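PDB 3FZ0: nucleoside hydrolase, putative, which belongs to the nucleoside hydrolase family of enzymes and carries a bound calcium ion. Local coordinates for residues E33-T38 with L115-E120; K107-L112 with V140-R145; V287-A290 with S295-D298. The protein carries 2 engineered substitutions. All blocks are in the same frame, centred on the assembly; numbering follows the deposited sequence.

Contact 1: E33-T38 with L115-E120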
loop_
_atom_site.group_PDB
_atom_site.type_symbol
_atom_site.label_atom_id
_atom_site.label_comp_id
_atom_site.label_asym_id
_atom_site.label_seq_id
_atom_site.Cartn_x
_atom_site.Cartn_y
_atom_site.Cartn_z
ATOM N N GLU B 33 -34.070 23.936 9.128
ATOM C CA GLU B 33 -34.733 23.655 7.867
ATOM C C GLU B 33 -33.813 22.833 6.942
ATOM O O GLU B 33 -32.713 23.288 6.563
ATOM C CB GLU B 33 -35.141 24.940 7.170
ATOM C CG GLU B 33 -36.063 24.700 5.978
ATOM C CD GLU B 33 -36.217 25.894 5.045
ATOM O OE1 GLU B 33 -35.774 27.026 5.367
ATOM O OE2 GLU B 33 -36.782 25.679 3.953
ATOM N N VAL B 34 -34.264 21.627 6.584
ATOM C CA VAL B 34 -33.579 20.817 5.584
ATOM C C VAL B 34 -33.938 21.400 4.225
ATOM O O VAL B 34 -35.101 21.372 3.838
ATOM C CB VAL B 34 -34.021 19.352 5.641
ATOM C CG1 VAL B 34 -33.467 18.570 4.457
ATOM C CG2 VAL B 34 -33.573 18.730 6.953
ATOM N N ILE B 35 -32.948 21.948 3.520
ATOM C CA ILE B 35 -33.211 22.593 2.228
ATOM C C ILE B 35 -32.906 21.699 1.020
ATOM O O ILE B 35 -33.351 22.007 -0.083
ATOM C CB ILE B 35 -32.510 23.982 2.064
ATOM C CG1 ILE B 35 -30.990 23.879 2.238
ATOM C CG2 ILE B 35 -33.051 24.952 3.047
ATOM C CD1 ILE B 35 -30.218 25.150 1.789
ATOM N N ALA B 36 -32.167 20.607 1.230
ATOM C CA ALA B 36 -31.879 19.641 0.146
ATOM C C ALA B 36 -31.368 18.338 0.687
ATOM O O ALA B 36 -30.639 18.321 1.682
ATOM C CB ALA B 36 -30.866 20.202 -0.877
ATOM N N ILE B 37 -31.771 17.247 0.033
ATOM C CA ILE B 37 -31.311 15.919 0.383
ATOM C C ILE B 37 -30.604 15.380 -0.851
ATOM O O ILE B 37 -31.159 15.367 -1.962
ATOM C CB ILE B 37 -32.473 15.008 0.829
ATOM C CG1 ILE B 37 -33.064 15.552 2.157
ATOM C CG2 ILE B 37 -32.008 13.542 0.925
ATOM C CD1 ILE B 37 -34.353 14.838 2.654
ATOM N N THR B 38 -29.343 15.007 -0.677
ATOM C CA THR B 38 -28.565 14.489 -1.779
ATOM C C THR B 38 -28.272 13.021 -1.481
ATOM O O THR B 38 -27.846 12.656 -0.383
ATOM C CB THR B 38 -27.275 15.279 -1.989
ATOM O OG1 THR B 38 -26.505 15.235 -0.786
ATOM C CG2 THR B 38 -27.610 16.715 -2.318
ATOM N N LEU B 115 -23.308 22.542 -5.148
ATOM C CA LEU B 115 -22.653 23.763 -5.640
ATOM C C LEU B 115 -23.674 24.858 -5.905
ATOM O O LEU B 115 -23.405 26.042 -5.688
ATOM C CB LEU B 115 -21.801 23.490 -6.898
ATOM C CG LEU B 115 -20.691 22.434 -6.706
ATOM C CD1 LEU B 115 -19.837 22.333 -7.978
ATOM C CD2 LEU B 115 -19.812 22.715 -5.472
ATOM N N LYS B 116 -24.854 24.452 -6.368
ATOM C CA LYS B 116 -25.919 25.400 -6.675
ATOM C C LYS B 116 -26.463 26.020 -5.377
ATOM O O LYS B 116 -26.583 27.243 -5.270
ATOM C CB LYS B 116 -27.010 24.729 -7.506
ATOM C CG LYS B 116 -28.250 25.576 -7.713
ATOM C CD LYS B 116 -29.289 24.816 -8.533
ATOM C CE LYS B 116 -30.689 24.946 -7.960
ATOM N NZ LYS B 116 -31.169 26.303 -8.277
ATOM N N ILE B 117 -26.754 25.188 -4.389
ATOM C CA ILE B 117 -27.139 25.664 -3.069
ATOM C C ILE B 117 -26.097 26.592 -2.449
ATOM O O ILE B 117 -26.442 27.664 -1.958
ATOM C CB ILE B 117 -27.483 24.478 -2.147
ATOM C CG1 ILE B 117 -28.852 23.930 -2.540
ATOM C CG2 ILE B 117 -27.441 24.853 -0.616
ATOM C CD1 ILE B 117 -28.906 22.453 -2.305
ATOM N N LEU B 118 -24.830 26.194 -2.495
ATOM C CA LEU B 118 -23.763 27.031 -1.946
ATOM C C LEU B 118 -23.690 28.355 -2.669
ATOM O O LEU B 118 -23.462 29.397 -2.057
ATOM C CB LEU B 118 -22.406 26.326 -1.991
ATOM C CG LEU B 118 -22.252 25.097 -1.100
ATOM C CD1 LEU B 118 -20.876 24.471 -1.296
ATOM C CD2 LEU B 118 -22.519 25.436 0.369
ATOM N N GLU B 119 -23.912 28.306 -3.975
ATOM C CA GLU B 119 -23.799 29.494 -4.817
ATOM C C GLU B 119 -24.895 30.461 -4.463
ATOM O O GLU B 119 -24.651 31.644 -4.358
ATOM C CB GLU B 119 -23.822 29.111 -6.306
ATOM C CG GLU B 119 -23.792 30.259 -7.286
ATOM C CD GLU B 119 -22.505 31.106 -7.239
ATOM O OE1 GLU B 119 -21.371 30.537 -7.110
ATOM O OE2 GLU B 119 -22.639 32.354 -7.363
ATOM N N GLU B 120 -26.101 29.944 -4.252
ATOM C CA GLU B 120 -27.272 30.768 -3.906
ATOM C C GLU B 120 -27.398 31.155 -2.420
ATOM O O GLU B 120 -28.152 32.050 -2.083
ATOM C CB GLU B 120 -28.548 30.051 -4.344
ATOM C CG GLU B 120 -28.703 29.909 -5.861
ATOM C CD GLU B 120 -29.754 28.878 -6.290
ATOM O OE1 GLU B 120 -30.300 28.151 -5.442
ATOM O OE2 GLU B 120 -30.006 28.779 -7.508
#
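I117 meets the strand with both of its branches, each claiming a different neighbour. Its CD1, at the end of the longer branch, touches A36 CB at 3.3 Å, closer than usual for two methyl carbons and of doubtful exact value at this resolution, though it is the closest approach between the segments. Its CG2 lies 3.7 Å from CD1 of I35. The I35 and I117 side chains run past each other in opposite directions, so this contact is made alongside. I35 reaches it because CG1 is wedged between backbone N and carbonyl carbon (chi1 57°), with CD1 extended beyond. That consecutive residues I35 and A36 both aim at the helix is consistent with the backbone, where the psi of I35, -15°, is far from an extended strand value.

In the fold, strand 32-39 lies beside strand 6-13 in the parallel part of the mixed sheet, and helix 110-120 packs across one face of the sheet on its way to strand 127-133, with I117 also touching I10. I37 points away from this helix and packs on I23 of helix 17-27, which lies against the other face. The two CA atoms nearest across the segments, A36 CA and I117 CA, are 8.3 Å apart, and no hydrogen bond links strand to helix. K116 NZ forms a salt bridge with E120 OE2 at 2.8 Å one helical turn on, approaching the carboxylate from its syn side, 18° out of plane, while T38 OG1 is hydrogen-bonded to D12.

Contact 2: K107-L112 with V140-R145; sequences KRHAAL and VALALR
A histidine N-cap starts helix 110-120 where it meets helix 138-146, and H109, A111, L142 and A143 make the junction. The ring of H109 turns back over the first turn: ND1 accepts the backbone N-H of A111 at an N to ND1 distance of 3.0 Å. The donor sits in the ring plane, with an N-H to acceptor angle of 160°, and a bond of this geometry would restrain the ring's rotation. With CG trans to the backbone N (chi1 -165°), CE1 of the ring reaches CD2 of L142 at 4.1 Å, the side chains crossing at about a right angle.

In this alpha/beta fold helix 110-120 precedes strand 127-133 of the central sheet and helix 138-146 follows it. A111 CA and A143 CA are 4.7 Å apart, and the small side chains of both are consistent with so close an approach, A111 CB pointing at the other helix and A143 CB off to one side. A111 CB lies 4.1 Å from L142 CB, and A143 CB rests 3.7 Å from the carbonyl O of A111. At the subunit interface, R145 of the second subunit packs on H109, and L146 of that subunit on A111 and L112.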
loop_
_atom_site.group_PDB
_atom_site.type_symbol
_atom_site.label_atom_id
_atom_site.label_comp_id
_atom_site.label_asym_id
_atom_site.label_seq_id
_atom_site.Cartn_x
_atom_site.Cartn_y
_atom_site.Cartn_z
ATOM N N LYS B 107 -33.152 16.670 -12.600
ATOM C CA LYS B 107 -32.133 15.700 -13.052
ATOM C C LYS B 107 -30.716 15.929 -12.538
ATOM O O LYS B 107 -29.906 14.980 -12.458
ATOM C CB LYS B 107 -32.120 15.583 -14.576
ATOM C CG LYS B 107 -33.469 15.141 -15.175
ATOM C CD LYS B 107 -33.949 13.748 -14.691
ATOM C CE LYS B 107 -35.386 13.463 -15.174
ATOM N NZ LYS B 107 -36.129 12.588 -14.215
ATOM N N ARG B 108 -30.417 17.173 -12.202
ATOM C CA ARG B 108 -29.132 17.548 -11.608
ATOM C C ARG B 108 -28.450 16.451 -10.732
ATOM O O ARG B 108 -29.047 15.962 -9.782
ATOM C CB ARG B 108 -29.354 18.830 -10.785
ATOM C CG ARG B 108 -28.164 19.761 -10.779
ATOM C CD ARG B 108 -28.440 21.046 -10.032
ATOM N NE ARG B 108 -29.295 21.912 -10.828
ATOM C CZ ARG B 108 -30.561 22.184 -10.519
ATOM N NH1 ARG B 108 -31.132 21.705 -9.397
ATOM N NH2 ARG B 108 -31.243 22.965 -11.327
ATOM N N HIS B 109 -27.214 16.072 -11.073
ATOM C CA HIS B 109 -26.351 15.298 -10.169
ATOM C C HIS B 109 -26.304 15.997 -8.799
ATOM O O HIS B 109 -26.274 17.237 -8.718
ATOM C CB HIS B 109 -24.925 15.157 -10.744
ATOM C CG HIS B 109 -24.084 14.091 -10.080
ATOM N ND1 HIS B 109 -23.599 14.214 -8.792
ATOM C CD2 HIS B 109 -23.627 12.896 -10.538
ATOM C CE1 HIS B 109 -22.901 13.136 -8.475
ATOM N NE2 HIS B 109 -22.903 12.321 -9.516
ATOM N N ALA B 110 -26.299 15.192 -7.738
ATOM C CA ALA B 110 -26.190 15.681 -6.357
ATOM C C ALA B 110 -25.010 16.619 -6.107
ATOM O O ALA B 110 -25.152 17.611 -5.386
ATOM C CB ALA B 110 -26.138 14.512 -5.378
ATOM N N ALA B 111 -23.854 16.304 -6.688
ATOM C CA ALA B 111 -22.669 17.155 -6.574
ATOM C C ALA B 111 -22.944 18.568 -7.111
ATOM O O ALA B 111 -22.549 19.556 -6.487
ATOM C CB ALA B 111 -21.497 16.533 -7.278
ATOM N N LEU B 112 -23.650 18.670 -8.239
ATOM C CA LEU B 112 -23.890 19.979 -8.859
ATOM C C LEU B 112 -24.933 20.745 -8.086
ATOM O O LEU B 112 -24.958 21.957 -8.118
ATOM C CB LEU B 112 -24.259 19.856 -10.342
ATOM C CG LEU B 112 -23.159 19.201 -11.220
ATOM C CD1 LEU B 112 -23.539 19.142 -12.691
ATOM C CD2 LEU B 112 -21.825 19.881 -11.056
ATOM N N VAL B 140 -19.831 14.703 -1.786
ATOM C CA VAL B 140 -19.139 15.842 -1.189
ATOM C C VAL B 140 -17.744 16.080 -1.815
ATOM O O VAL B 140 -17.406 17.199 -2.211
ATOM C CB VAL B 140 -19.060 15.749 0.364
ATOM C CG1 VAL B 140 -18.509 17.058 0.916
ATOM C CG2 VAL B 140 -20.435 15.456 0.975
ATOM N N ALA B 141 -16.965 15.011 -1.945
ATOM C CA ALA B 141 -15.639 15.107 -2.524
ATOM C C ALA B 141 -15.723 15.638 -3.924
ATOM O O ALA B 141 -14.909 16.468 -4.311
ATOM C CB ALA B 141 -14.964 13.751 -2.527
ATOM N N LEU B 142 -16.703 15.154 -4.683
ATOM C CA LEU B 142 -16.849 15.484 -6.100
ATOM C C LEU B 142 -17.166 16.982 -6.228
ATOM O O LEU B 142 -16.516 17.706 -7.021
ATOM C CB LEU B 142 -17.957 14.628 -6.684
ATOM C CG LEU B 142 -17.961 14.077 -8.095
ATOM C CD1 LEU B 142 -16.572 13.685 -8.511
ATOM C CD2 LEU B 142 -18.871 12.872 -8.123
ATOM N N ALA B 143 -18.120 17.455 -5.398
ATOM C CA ALA B 143 -18.424 18.876 -5.319
ATOM C C ALA B 143 -17.199 19.690 -4.917
ATOM O O ALA B 143 -16.868 20.698 -5.569
ATOM C CB ALA B 143 -19.559 19.123 -4.383
ATOM N N LEU B 144 -16.508 19.239 -3.870
ATOM C CA LEU B 144 -15.254 19.886 -3.452
ATOM C C LEU B 144 -14.196 20.076 -4.521
ATOM O O LEU B 144 -13.653 21.180 -4.615
ATOM C CB LEU B 144 -14.639 19.199 -2.237
ATOM C CG LEU B 144 -15.179 19.602 -0.877
ATOM C CD1 LEU B 144 -14.816 18.480 0.061
ATOM C CD2 LEU B 144 -14.587 20.927 -0.375
ATOM N N ARG B 145 -13.891 19.040 -5.317
ATOM C CA ARG B 145 -12.859 19.188 -6.378
ATOM C C ARG B 145 -13.323 20.102 -7.529
ATOM O O ARG B 145 -12.492 20.709 -8.188
ATOM C CB ARG B 145 -12.341 17.849 -6.911
ATOM C CG ARG B 145 -12.025 16.810 -5.839
ATOM C CD ARG B 145 -10.729 17.076 -5.030
ATOM N NE ARG B 145 -9.701 17.619 -5.891
ATOM C CZ ARG B 145 -9.267 18.876 -5.835
ATOM N NH1 ARG B 145 -9.771 19.696 -4.902
ATOM N NH2 ARG B 145 -8.332 19.309 -6.704
#

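Contact 3: V287-A290 with S295-D298; sequences VLVA and SVLD
A short helix-to-strand connection joins helix 282-291 to strand 296-306, and L288 and V289, near the end of the helix, meet S295, just before the strand, and V296, its first residue. The nearest CA atoms, those of V289 and S295, are 6.2 Å apart. S295 projects its side chain at the helix and lies against L288: OG is 3.8 Å from L288 CG, and CB is 3.9 Å from L288 CD2. L288 can present this branched end because its CG is trans to the backbone N (chi1 -178°), which sends the branch outward, roughly perpendicular to the helix, to the serine. Although OG also comes within 3.9 Å of V289 CA, its hydrogen bond is made within the connection, to the carbonyl O of R292, and its contacts with the helix are van der Waals ones.

The valines form the second half of the contact. A single methyl of V296, CG2, faces both methyls of V289, lying 3.8 Å from V289 CG1 and 4.0 Å from V289 CG2, as the side chains cross at a slant. Here the fold turns from its parallel strands to antiparallel pairing: strand 296-306 runs against strand 337-343, whose V343 packs on both L288 and V289, and L297 and D298 both stand opposite K342 in a classic beta bulge. S295 is backbone hydrogen-bonded to D344, which brings the pairing up to the connection itself, and helix 345-356 begins just after, with F348 and A351 touching L288 and M347 touching S295.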
loop_
_atom_site.group_PDB
_atom_site.type_symbol
_atom_site.label_atom_id
_atom_site.label_comp_id
_atom_site.label_asym_id
_atom_site.label_seq_id
_atom_site.Cartn_x
_atom_site.Cartn_y
_atom_site.Cartn_z
ATOM N N VAL B 287 -26.518 14.050 13.100
ATOM C CA VAL B 287 -27.483 15.164 12.979
ATOM C C VAL B 287 -27.629 15.936 14.306
ATOM O O VAL B 287 -27.639 17.168 14.298
ATOM C CB VAL B 287 -28.887 14.728 12.410
ATOM C CG1 VAL B 287 -29.879 15.859 12.475
ATOM C CG2 VAL B 287 -28.733 14.256 10.946
ATOM N N LEU B 288 -27.695 15.233 15.433
ATOM C CA LEU B 288 -27.755 15.911 16.721
ATOM C C LEU B 288 -26.530 16.807 16.977
ATOM O O LEU B 288 -26.659 17.950 17.469
ATOM C CB LEU B 288 -27.912 14.898 17.848
ATOM C CG LEU B 288 -28.028 15.502 19.243
ATOM C CD1 LEU B 288 -29.408 16.039 19.419
ATOM C CD2 LEU B 288 -27.738 14.417 20.248
ATOM N N VAL B 289 -25.345 16.299 16.642
ATOM C CA VAL B 289 -24.124 17.067 16.838
ATOM C C VAL B 289 -24.174 18.354 16.019
ATOM O O VAL B 289 -23.771 19.399 16.503
ATOM C CB VAL B 289 -22.864 16.226 16.555
ATOM C CG1 VAL B 289 -21.617 17.099 16.407
ATOM C CG2 VAL B 289 -22.660 15.218 17.678
ATOM N N ALA B 290 -24.673 18.263 14.787
ATOM C CA ALA B 290 -24.738 19.409 13.880
ATOM C C ALA B 290 -25.639 20.493 14.386
ATOM O O ALA B 290 -25.327 21.662 14.281
ATOM C CB ALA B 290 -25.228 18.980 12.517
ATOM N N SER B 295 -24.576 19.248 22.761
ATOM C CA SER B 295 -24.632 17.796 22.980
ATOM C C SER B 295 -23.258 17.124 22.968
ATOM O O SER B 295 -23.154 15.971 23.362
ATOM C CB SER B 295 -25.519 17.112 21.942
ATOM O OG SER B 295 -24.835 17.021 20.702
ATOM N N VAL B 296 -22.235 17.835 22.489
ATOM C CA VAL B 296 -20.885 17.316 22.486
ATOM C C VAL B 296 -20.335 17.539 23.888
ATOM O O VAL B 296 -20.054 18.649 24.267
ATOM C CB VAL B 296 -19.997 18.007 21.387
ATOM C CG1 VAL B 296 -18.511 17.646 21.527
ATOM C CG2 VAL B 296 -20.509 17.696 19.983
ATOM N N LEU B 297 -20.201 16.478 24.659
ATOM C CA LEU B 297 -19.648 16.572 26.015
ATOM C C LEU B 297 -18.117 16.534 26.027
ATOM O O LEU B 297 -17.489 17.107 26.915
ATOM C CB LEU B 297 -20.227 15.483 26.934
ATOM C CG LEU B 297 -21.721 15.614 27.313
ATOM C CD1 LEU B 297 -22.198 14.471 28.256
ATOM C CD2 LEU B 297 -22.111 17.054 27.872
ATOM N N ASP B 298 -17.531 15.860 25.038
ATOM C CA ASP B 298 -16.085 15.689 24.966
ATOM C C ASP B 298 -15.652 15.498 23.530
ATOM O O ASP B 298 -16.350 14.831 22.741
ATOM C CB ASP B 298 -15.637 14.490 25.807
ATOM C CG ASP B 298 -14.236 14.648 26.358
ATOM O OD1 ASP B 298 -13.474 15.574 25.941
ATOM O OD2 ASP B 298 -13.873 13.820 27.213
#

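Overall arrangement
Contacts 1 and 2 are neighbours, their centres 11 Å apart, and both use helix 110-120: its start meets helix 138-146 in contact 2, and its later turns lie on strand 32-39 in contact 1. Their segments alternate along the chain, and they touch directly, for instance where T38 CB lies 3.7 Å from A110 CB. Contact 3 follows both in sequence. It is about 22 Å from contact 1 and 26 Å from contact 2, centre to centre, and lies across the chain's centre from contact 2. Contacts 1 and 3 fix helices to the same mixed sheet within one chain, untouched by other chains of the assembly, while contact 2 lies at the subunit interface.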